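Local coordinates for iron-regulated outer membrane protein (Neisseria meningitidis, PDB 4B7O) that transports iron across the outer membrane as a TonB-dependent transporter, probably taking up siderophore-bound iron, at residues G531-G543 / G555-A567. Numbering follows the deposited sequence.
Sequences GTKAERARNTEIG and GSYFWQTIKDALA
Arg536, Arg538, Thr540 and Ile542 pair with Lys563, Thr561, Trp559 and Tyr557 as antiparallel hydrogen-bonded pairs, and the N-to-C directions of strands 535-543 and 555-563 differ by 163°. Each pair is closed by two backbone bonds, such as Trp559 N to Thr540 O at 2.8 Å. That carbonyl oxygen also lies in the plane of the Trp559 indole, at its edge, 3.2 Å from CE3. CG of Trp559 stands beside its own backbone N (chi1 -65°), and with the ring turned by chi2 the benzo edge points at strand 535-543. There CZ3 meets Ile542 CG1 at 4.2 Å, while Tyr557 CD1 lies over one indole face, toward its rim.

On the sheet face opposite Thr540 and Trp559, Asn539 and Glu541 lie beside Gln560 and Phe558. Asn539 ND2 gives a bond to Glu541 OE2 at 2.7 Å, in its own amide plane and on the anti lone pair. Lys66 and Arg110 form salt bridges with the same carboxylate, which would favour its charged form. Glu541 CB packs on Phe558 CB at 3.8 Å.

The Glu535 side chain, extended beyond CG, reaches Leu566, which lies past the corner at Asp564. Its OE2 accepts Leu566 N at 2.9 Å, on the anti side and 20° out of plane. Arg512 holds OE1, and Leu566 CD1 lies 3.5 Å from Glu535 CG. This is an antiparallel beta hairpin in the wall of a TonB-dependent transporter barrel, with Glu541 facing the plug domain inside.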
ATOM      1  N   GLY A 531      17.887 -23.938   1.426  1.00 61.50           N
ATOM      2  CA  GLY A 531      18.597 -22.782   2.000  1.00 59.06           C
ATOM      3  C   GLY A 531      18.346 -21.405   1.375  1.00 60.89           C
ATOM      4  O   GLY A 531      19.147 -20.502   1.585  1.00 58.98           O
ATOM      5  N   THR A 532      17.263 -21.224   0.606  1.00 56.13           N
ATOM      6  CA  THR A 532      16.985 -19.903   0.055  1.00 55.37           C
ATOM      7  C   THR A 532      16.631 -18.933   1.189  1.00 51.79           C
ATOM      8  O   THR A 532      15.821 -19.248   2.048  1.00 53.01           O
ATOM      9  CB  THR A 532      15.918 -19.840  -1.073  1.00 59.45           C
ATOM     10  OG1 THR A 532      14.662 -19.386  -0.554  1.00 61.48           O
ATOM     11  CG2 THR A 532      15.760 -21.122  -1.791  1.00 48.09           C
ATOM     12  N   LYS A 533      17.266 -17.765   1.169  1.00 46.95           N
ATOM     13  CA  LYS A 533      17.234 -16.800   2.275  1.00 46.28           C
ATOM     14  C   LYS A 533      16.229 -15.668   1.999  1.00 41.44           C
ATOM     15  O   LYS A 533      15.761 -15.491   0.848  1.00 39.62           O
ATOM     16  CB  LYS A 533      18.622 -16.135   2.436  1.00 56.95           C
ATOM     17  CG  LYS A 533      19.863 -17.006   2.159  1.00 52.77           C
ATOM     18  CD  LYS A 533      20.589 -17.347   3.454  1.00 51.47           C
ATOM     19  CE  LYS A 533      20.945 -18.833   3.515  1.00 65.06           C
ATOM     20  NZ  LYS A 533      21.650 -19.342   2.286  1.00 60.20           N
ATOM     21  N   ALA A 534      15.968 -14.895   3.051  1.00 37.32           N
ATOM     22  CA  ALA A 534      15.296 -13.568   2.974  1.00 39.04           C
ATOM     23  C   ALA A 534      16.084 -12.516   2.210  1.00 40.99           C
ATOM     24  O   ALA A 534      17.300 -12.493   2.255  1.00 50.62           O
ATOM     25  CB  ALA A 534      14.963 -13.034   4.354  1.00 30.23           C
ATOM     26  N   GLU A 535      15.361 -11.663   1.489  1.00 44.47           N
ATOM     27  CA  GLU A 535      15.892 -10.489   0.816  1.00 39.37           C
ATOM     28  C   GLU A 535      16.405  -9.560   1.870  1.00 36.75           C
ATOM     29  O   GLU A 535      15.687  -9.260   2.841  1.00 40.29           O
ATOM     30  CB  GLU A 535      14.768  -9.773   0.095  1.00 36.57           C
ATOM     31  CG  GLU A 535      14.513 -10.303  -1.290  1.00 41.63           C
ATOM     32  CD  GLU A 535      13.257  -9.708  -1.923  1.00 45.98           C
ATOM     33  OE1 GLU A 535      12.462  -9.056  -1.176  1.00 45.94           O
ATOM     34  OE2 GLU A 535      13.089  -9.858  -3.166  1.00 43.39           O
ATOM     35  N   ARG A 536      17.605  -9.048   1.668  1.00 34.41           N
ATOM     36  CA  ARG A 536      18.237  -8.199   2.725  1.00 40.21           C
ATOM     37  C   ARG A 536      18.569  -6.795   2.230  1.00 38.37           C
ATOM     38  O   ARG A 536      19.317  -6.611   1.266  1.00 38.50           O
ATOM     39  CB  ARG A 536      19.448  -8.895   3.366  1.00 35.36           C
ATOM     40  CG  ARG A 536      19.833  -8.275   4.694  1.00 43.62           C
ATOM     41  CD  ARG A 536      20.427  -9.289   5.620  1.00 44.71           C
ATOM     42  NE  ARG A 536      20.836  -8.709   6.903  1.00 44.85           N
ATOM     43  CZ  ARG A 536      22.050  -8.205   7.121  1.00 41.21           C
ATOM     44  NH1 ARG A 536      22.953  -8.190   6.120  1.00 35.09           N
ATOM     45  NH2 ARG A 536      22.349  -7.718   8.332  1.00 38.44           N
ATOM     46  N   ALA A 537      17.923  -5.809   2.821  1.00 34.99           N
ATOM     47  CA  ALA A 537      18.092  -4.451   2.324  1.00 34.98           C
ATOM     48  C   ALA A 537      19.077  -3.737   3.240  1.00 35.98           C
ATOM     49  O   ALA A 537      19.043  -3.921   4.481  1.00 32.87           O
ATOM     50  CB  ALA A 537      16.753  -3.708   2.337  1.00 29.55           C
ATOM     51  N   ARG A 538      19.935  -2.928   2.631  1.00 34.12           N
ATOM     52  CA  ARG A 538      20.669  -1.930   3.404  1.00 38.40           C
ATOM     53  C   ARG A 538      20.284  -0.553   2.887  1.00 32.66           C
ATOM     54  O   ARG A 538      20.527  -0.270   1.743  1.00 29.93           O
ATOM     55  CB  ARG A 538      22.181  -2.152   3.275  1.00 39.93           C
ATOM     56  CG  ARG A 538      22.997  -1.379   4.303  1.00 42.57           C
ATOM     57  CD  ARG A 538      24.509  -1.542   4.080  1.00 46.74           C
ATOM     58  NE  ARG A 538      24.996  -1.231   2.723  1.00 44.75           N
ATOM     59  CZ  ARG A 538      26.278  -0.945   2.444  1.00 52.32           C
ATOM     60  NH1 ARG A 538      27.177  -0.889   3.429  1.00 48.57           N
ATOM     61  NH2 ARG A 538      26.687  -0.699   1.193  1.00 47.69           N
ATOM     62  N   ASN A 539      19.671   0.271   3.724  1.00 31.41           N
ATOM     63  CA  ASN A 539      19.190   1.564   3.295  1.00 33.26           C
ATOM     64  C   ASN A 539      19.940   2.700   3.989  1.00 33.94           C
ATOM     65  O   ASN A 539      19.916   2.830   5.190  1.00 33.22           O
ATOM     66  CB  ASN A 539      17.660   1.679   3.543  1.00 36.09           C
ATOM     67  CG  ASN A 539      17.029   2.904   2.897  1.00 42.64           C
ATOM     68  OD1 ASN A 539      16.877   2.964   1.700  1.00 50.42           O
ATOM     69  ND2 ASN A 539      16.644   3.890   3.708  1.00 52.31           N
ATOM     70  N   THR A 540      20.578   3.563   3.215  1.00 37.85           N
ATOM     71  CA  THR A 540      21.166   4.736   3.827  1.00 36.92           C
ATOM     72  C   THR A 540      20.627   6.011   3.266  1.00 35.24           C
ATOM     73  O   THR A 540      20.490   6.170   2.058  1.00 36.82           O
ATOM     74  CB  THR A 540      22.701   4.654   3.883  1.00 40.60           C
ATOM     75  OG1 THR A 540      23.284   5.938   3.614  1.00 44.62           O
ATOM     76  CG2 THR A 540      23.205   3.682   2.955  1.00 35.01           C
ATOM     77  N   GLU A 541      20.232   6.908   4.140  1.00 36.32           N
ATOM     78  CA  GLU A 541      19.772   8.217   3.652  1.00 41.12           C
ATOM     79  C   GLU A 541      20.113   9.481   4.417  1.00 36.49           C
ATOM     80  O   GLU A 541      20.251   9.446   5.630  1.00 36.44           O
ATOM     81  CB  GLU A 541      18.272   8.230   3.334  1.00 48.71           C
ATOM     82  CG  GLU A 541      17.288   7.599   4.287  1.00 49.51           C
ATOM     83  CD  GLU A 541      15.918   7.446   3.573  1.00 53.84           C
ATOM     84  OE1 GLU A 541      15.287   8.478   3.182  1.00 51.26           O
ATOM     85  OE2 GLU A 541      15.472   6.286   3.403  1.00 53.32           O
ATOM     86  N   ILE A 542      20.202  10.607   3.720  1.00 33.06           N
ATOM     87  CA  ILE A 542      20.349  11.867   4.443  1.00 31.13           C
ATOM     88  C   ILE A 542      19.088  12.702   4.254  1.00 32.17           C
ATOM     89  O   ILE A 542      18.396  12.549   3.258  1.00 29.95           O
ATOM     90  CB  ILE A 542      21.650  12.566   4.038  1.00 31.13           C
ATOM     91  CG1 ILE A 542      21.753  12.615   2.528  1.00 29.05           C
ATOM     92  CG2 ILE A 542      22.885  11.731   4.510  1.00 30.11           C
ATOM     93  CD1 ILE A 542      22.845  13.565   2.117  1.00 26.70           C
ATOM     94  N   GLY A 543      18.743  13.562   5.208  1.00 32.75           N
ATOM     95  CA  GLY A 543      17.599  14.440   4.963  1.00 32.73           C
ATOM     96  C   GLY A 543      17.749  15.702   5.747  1.00 31.16           C
ATOM     97  O   GLY A 543      18.687  15.823   6.474  1.00 35.96           O
ATOM     98  N   GLY A 555      13.926  17.598   2.301  1.00 33.02           N
ATOM     99  CA  GLY A 555      14.568  16.869   1.252  1.00 33.09           C
ATOM    100  C   GLY A 555      15.165  15.578   1.797  1.00 34.82           C
ATOM    101  O   GLY A 555      15.320  15.425   2.995  1.00 36.48           O
ATOM    102  N   SER A 556      15.492  14.661   0.899  1.00 30.07           N
ATOM    103  CA  SER A 556      16.051  13.407   1.252  1.00 30.21           C
ATOM    104  C   SER A 556      16.875  12.991   0.092  1.00 30.02           C
ATOM    105  O   SER A 556      16.589  13.388  -1.016  1.00 31.37           O
ATOM    106  CB  SER A 556      14.962  12.338   1.422  1.00 34.90           C
ATOM    107  OG  SER A 556      14.399  12.327   2.736  1.00 39.16           O
ATOM    108  N   TYR A 557      17.896  12.172   0.347  1.00 32.74           N
ATOM    109  CA  TYR A 557      18.586  11.431  -0.679  1.00 32.65           C
ATOM    110  C   TYR A 557      18.822  10.035  -0.151  1.00 33.79           C
ATOM    111  O   TYR A 557      19.237   9.886   0.971  1.00 33.02           O
ATOM    112  CB  TYR A 557      19.906  12.063  -1.042  1.00 32.52           C
ATOM    113  CG  TYR A 557      20.301  11.659  -2.410  1.00 34.16           C
ATOM    114  CD1 TYR A 557      20.807  10.383  -2.669  1.00 37.61           C
ATOM    115  CD2 TYR A 557      20.074  12.512  -3.477  1.00 32.03           C
ATOM    116  CE1 TYR A 557      21.154   9.997  -3.970  1.00 40.16           C
ATOM    117  CE2 TYR A 557      20.395  12.158  -4.759  1.00 31.69           C
ATOM    118  CZ  TYR A 557      20.943  10.916  -4.999  1.00 37.02           C
ATOM    119  OH  TYR A 557      21.224  10.591  -6.275  1.00 42.84           O
ATOM    120  N   PHE A 558      18.518   9.008  -0.932  1.00 31.68           N
ATOM    121  CA  PHE A 558      18.573   7.666  -0.364  1.00 33.52           C
ATOM    122  C   PHE A 558      19.353   6.742  -1.256  1.00 29.66           C
ATOM    123  O   PHE A 558      19.424   6.956  -2.441  1.00 28.84           O
ATOM    124  CB  PHE A 558      17.167   7.087  -0.141  1.00 36.00           C
ATOM    125  CG  PHE A 558      16.365   7.030  -1.390  1.00 36.01           C
ATOM    126  CD1 PHE A 558      16.494   5.938  -2.246  1.00 35.88           C
ATOM    127  CD2 PHE A 558      15.551   8.108  -1.745  1.00 38.49           C
ATOM    128  CE1 PHE A 558      15.769   5.873  -3.430  1.00 36.64           C
ATOM    129  CE2 PHE A 558      14.834   8.069  -2.929  1.00 40.21           C
ATOM    130  CZ  PHE A 558      14.947   6.953  -3.771  1.00 38.77           C
ATOM    131  N   TRP A 559      19.972   5.740  -0.667  1.00 30.66           N
ATOM    132  CA  TRP A 559      20.638   4.730  -1.475  1.00 33.09           C
ATOM    133  C   TRP A 559      20.279   3.410  -0.922  1.00 37.58           C
ATOM    134  O   TRP A 559      20.301   3.210   0.317  1.00 41.00           O
ATOM    135  CB  TRP A 559      22.097   4.841  -1.328  1.00 32.31           C
ATOM    136  CG  TRP A 559      22.697   6.107  -1.845  1.00 31.49           C
ATOM    137  CD1 TRP A 559      23.276   6.301  -3.069  1.00 27.21           C
ATOM    138  CD2 TRP A 559      22.848   7.373  -1.125  1.00 27.90           C
ATOM    139  NE1 TRP A 559      23.764   7.557  -3.173  1.00 29.94           N
ATOM    140  CE2 TRP A 559      23.560   8.252  -2.026  1.00 31.74           C
ATOM    141  CE3 TRP A 559      22.485   7.832   0.142  1.00 31.91           C
ATOM    142  CZ2 TRP A 559      23.905   9.550  -1.674  1.00 28.15           C
ATOM    143  CZ3 TRP A 559      22.826   9.136   0.507  1.00 30.62           C
ATOM    144  CH2 TRP A 559      23.504   9.988  -0.401  1.00 31.45           C
ATOM    145  N   GLN A 560      19.947   2.474  -1.795  1.00 37.04           N
ATOM    146  CA  GLN A 560      19.541   1.223  -1.253  1.00 35.21           C
ATOM    147  C   GLN A 560      20.050   0.094  -2.040  1.00 36.18           C
ATOM    148  O   GLN A 560      20.083   0.134  -3.250  1.00 37.83           O
ATOM    149  CB  GLN A 560      18.050   1.161  -1.105  1.00 41.34           C
ATOM    150  CG  GLN A 560      17.638   0.257   0.068  1.00 44.80           C
ATOM    151  CD  GLN A 560      16.287  -0.271  -0.220  1.00 44.90           C
ATOM    152  OE1 GLN A 560      15.465  -0.465   0.671  1.00 45.17           O
ATOM    153  NE2 GLN A 560      16.010  -0.439  -1.527  1.00 52.51           N
ATOM    154  N   THR A 561      20.517  -0.900  -1.313  1.00 40.27           N
ATOM    155  CA  THR A 561      20.922  -2.165  -1.886  1.00 40.15           C
ATOM    156  C   THR A 561      20.077  -3.292  -1.291  1.00 37.14           C
ATOM    157  O   THR A 561      19.901  -3.395  -0.053  1.00 33.56           O
ATOM    158  CB  THR A 561      22.400  -2.447  -1.570  1.00 39.94           C
ATOM    159  OG1 THR A 561      23.129  -1.294  -1.909  1.00 42.09           O
ATOM    160  CG2 THR A 561      22.952  -3.620  -2.446  1.00 41.31           C
ATOM    161  N   ILE A 562      19.566  -4.137  -2.165  1.00 35.97           N
ATOM    162  CA  ILE A 562      18.869  -5.335  -1.682  1.00 36.42           C
ATOM    163  C   ILE A 562      19.574  -6.555  -2.242  1.00 36.64           C
ATOM    164  O   ILE A 562      19.687  -6.748  -3.476  1.00 40.82           O
ATOM    165  CB  ILE A 562      17.376  -5.311  -1.988  1.00 34.60           C
ATOM    166  CG1 ILE A 562      16.765  -4.077  -1.350  1.00 38.54           C
ATOM    167  CG2 ILE A 562      16.670  -6.452  -1.279  1.00 34.49           C
ATOM    168  CD1 ILE A 562      15.380  -3.714  -1.884  1.00 39.70           C
ATOM    169  N   LYS A 563      20.112  -7.337  -1.331  1.00 35.75           N
ATOM    170  CA  LYS A 563      20.761  -8.605  -1.699  1.00 41.30           C
ATOM    171  C   LYS A 563      19.771  -9.772  -1.604  1.00 42.21           C
ATOM    172  O   LYS A 563      18.827  -9.767  -0.783  1.00 40.02           O
ATOM    173  CB  LYS A 563      21.963  -8.903  -0.792  1.00 40.82           C
ATOM    174  CG  LYS A 563      22.984  -7.782  -0.736  1.00 46.72           C
ATOM    175  CD  LYS A 563      24.397  -8.291  -1.033  1.00 51.88           C
ATOM    176  CE  LYS A 563      25.438  -7.204  -0.778  1.00 48.75           C
ATOM    177  NZ  LYS A 563      25.562  -6.931   0.700  1.00 49.85           N
ATOM    178  N   ASP A 564      20.019 -10.769  -2.438  1.00 42.14           N
ATOM    179  CA  ASP A 564      19.212 -11.954  -2.497  1.00 45.02           C
ATOM    180  C   ASP A 564      17.754 -11.703  -2.889  1.00 42.75           C
ATOM    181  O   ASP A 564      16.857 -12.259  -2.295  1.00 42.81           O
ATOM    182  CB  ASP A 564      19.290 -12.667  -1.162  1.00 47.35           C
ATOM    183  CG  ASP A 564      20.652 -13.324  -0.920  1.00 51.09           C
ATOM    184  OD1 ASP A 564      21.372 -13.647  -1.919  1.00 47.44           O
ATOM    185  OD2 ASP A 564      20.971 -13.517   0.288  1.00 47.23           O
ATOM    186  N   ALA A 565      17.524 -10.853  -3.875  1.00 42.24           N
ATOM    187  CA  ALA A 565      16.154 -10.592  -4.340  1.00 42.37           C
ATOM    188  C   ALA A 565      15.545 -11.868  -4.883  1.00 43.31           C
ATOM    189  O   ALA A 565      16.244 -12.664  -5.525  1.00 46.78           O
ATOM    190  CB  ALA A 565      16.182  -9.544  -5.431  1.00 31.38           C
ATOM    191  N   LEU A 566      14.249 -12.055  -4.665  1.00 43.93           N
ATOM    192  CA  LEU A 566      13.526 -13.187  -5.277  1.00 44.41           C
ATOM    193  C   LEU A 566      12.468 -12.726  -6.243  1.00 49.23           C
ATOM    194  O   LEU A 566      11.691 -11.788  -5.979  1.00 46.31           O
ATOM    195  CB  LEU A 566      12.869 -14.089  -4.245  1.00 44.12           C
ATOM    196  CG  LEU A 566      13.650 -14.471  -2.999  1.00 46.80           C
ATOM    197  CD1 LEU A 566      13.270 -13.523  -1.905  1.00 42.68           C
ATOM    198  CD2 LEU A 566      13.242 -15.850  -2.569  1.00 47.34           C
ATOM    199  N   ALA A 567      12.403 -13.407  -7.367  1.00 49.56           N
ATOM    200  CA  ALA A 567      11.335 -13.105  -8.275  1.00 54.61           C
ATOM    201  C   ALA A 567      10.635 -14.398  -8.768  1.00 54.85           C
ATOM    202  O   ALA A 567       9.720 -14.888  -8.128  1.00 51.28           O
ATOM    203  CB  ALA A 567      11.871 -12.267  -9.415  1.00 53.25           C
TER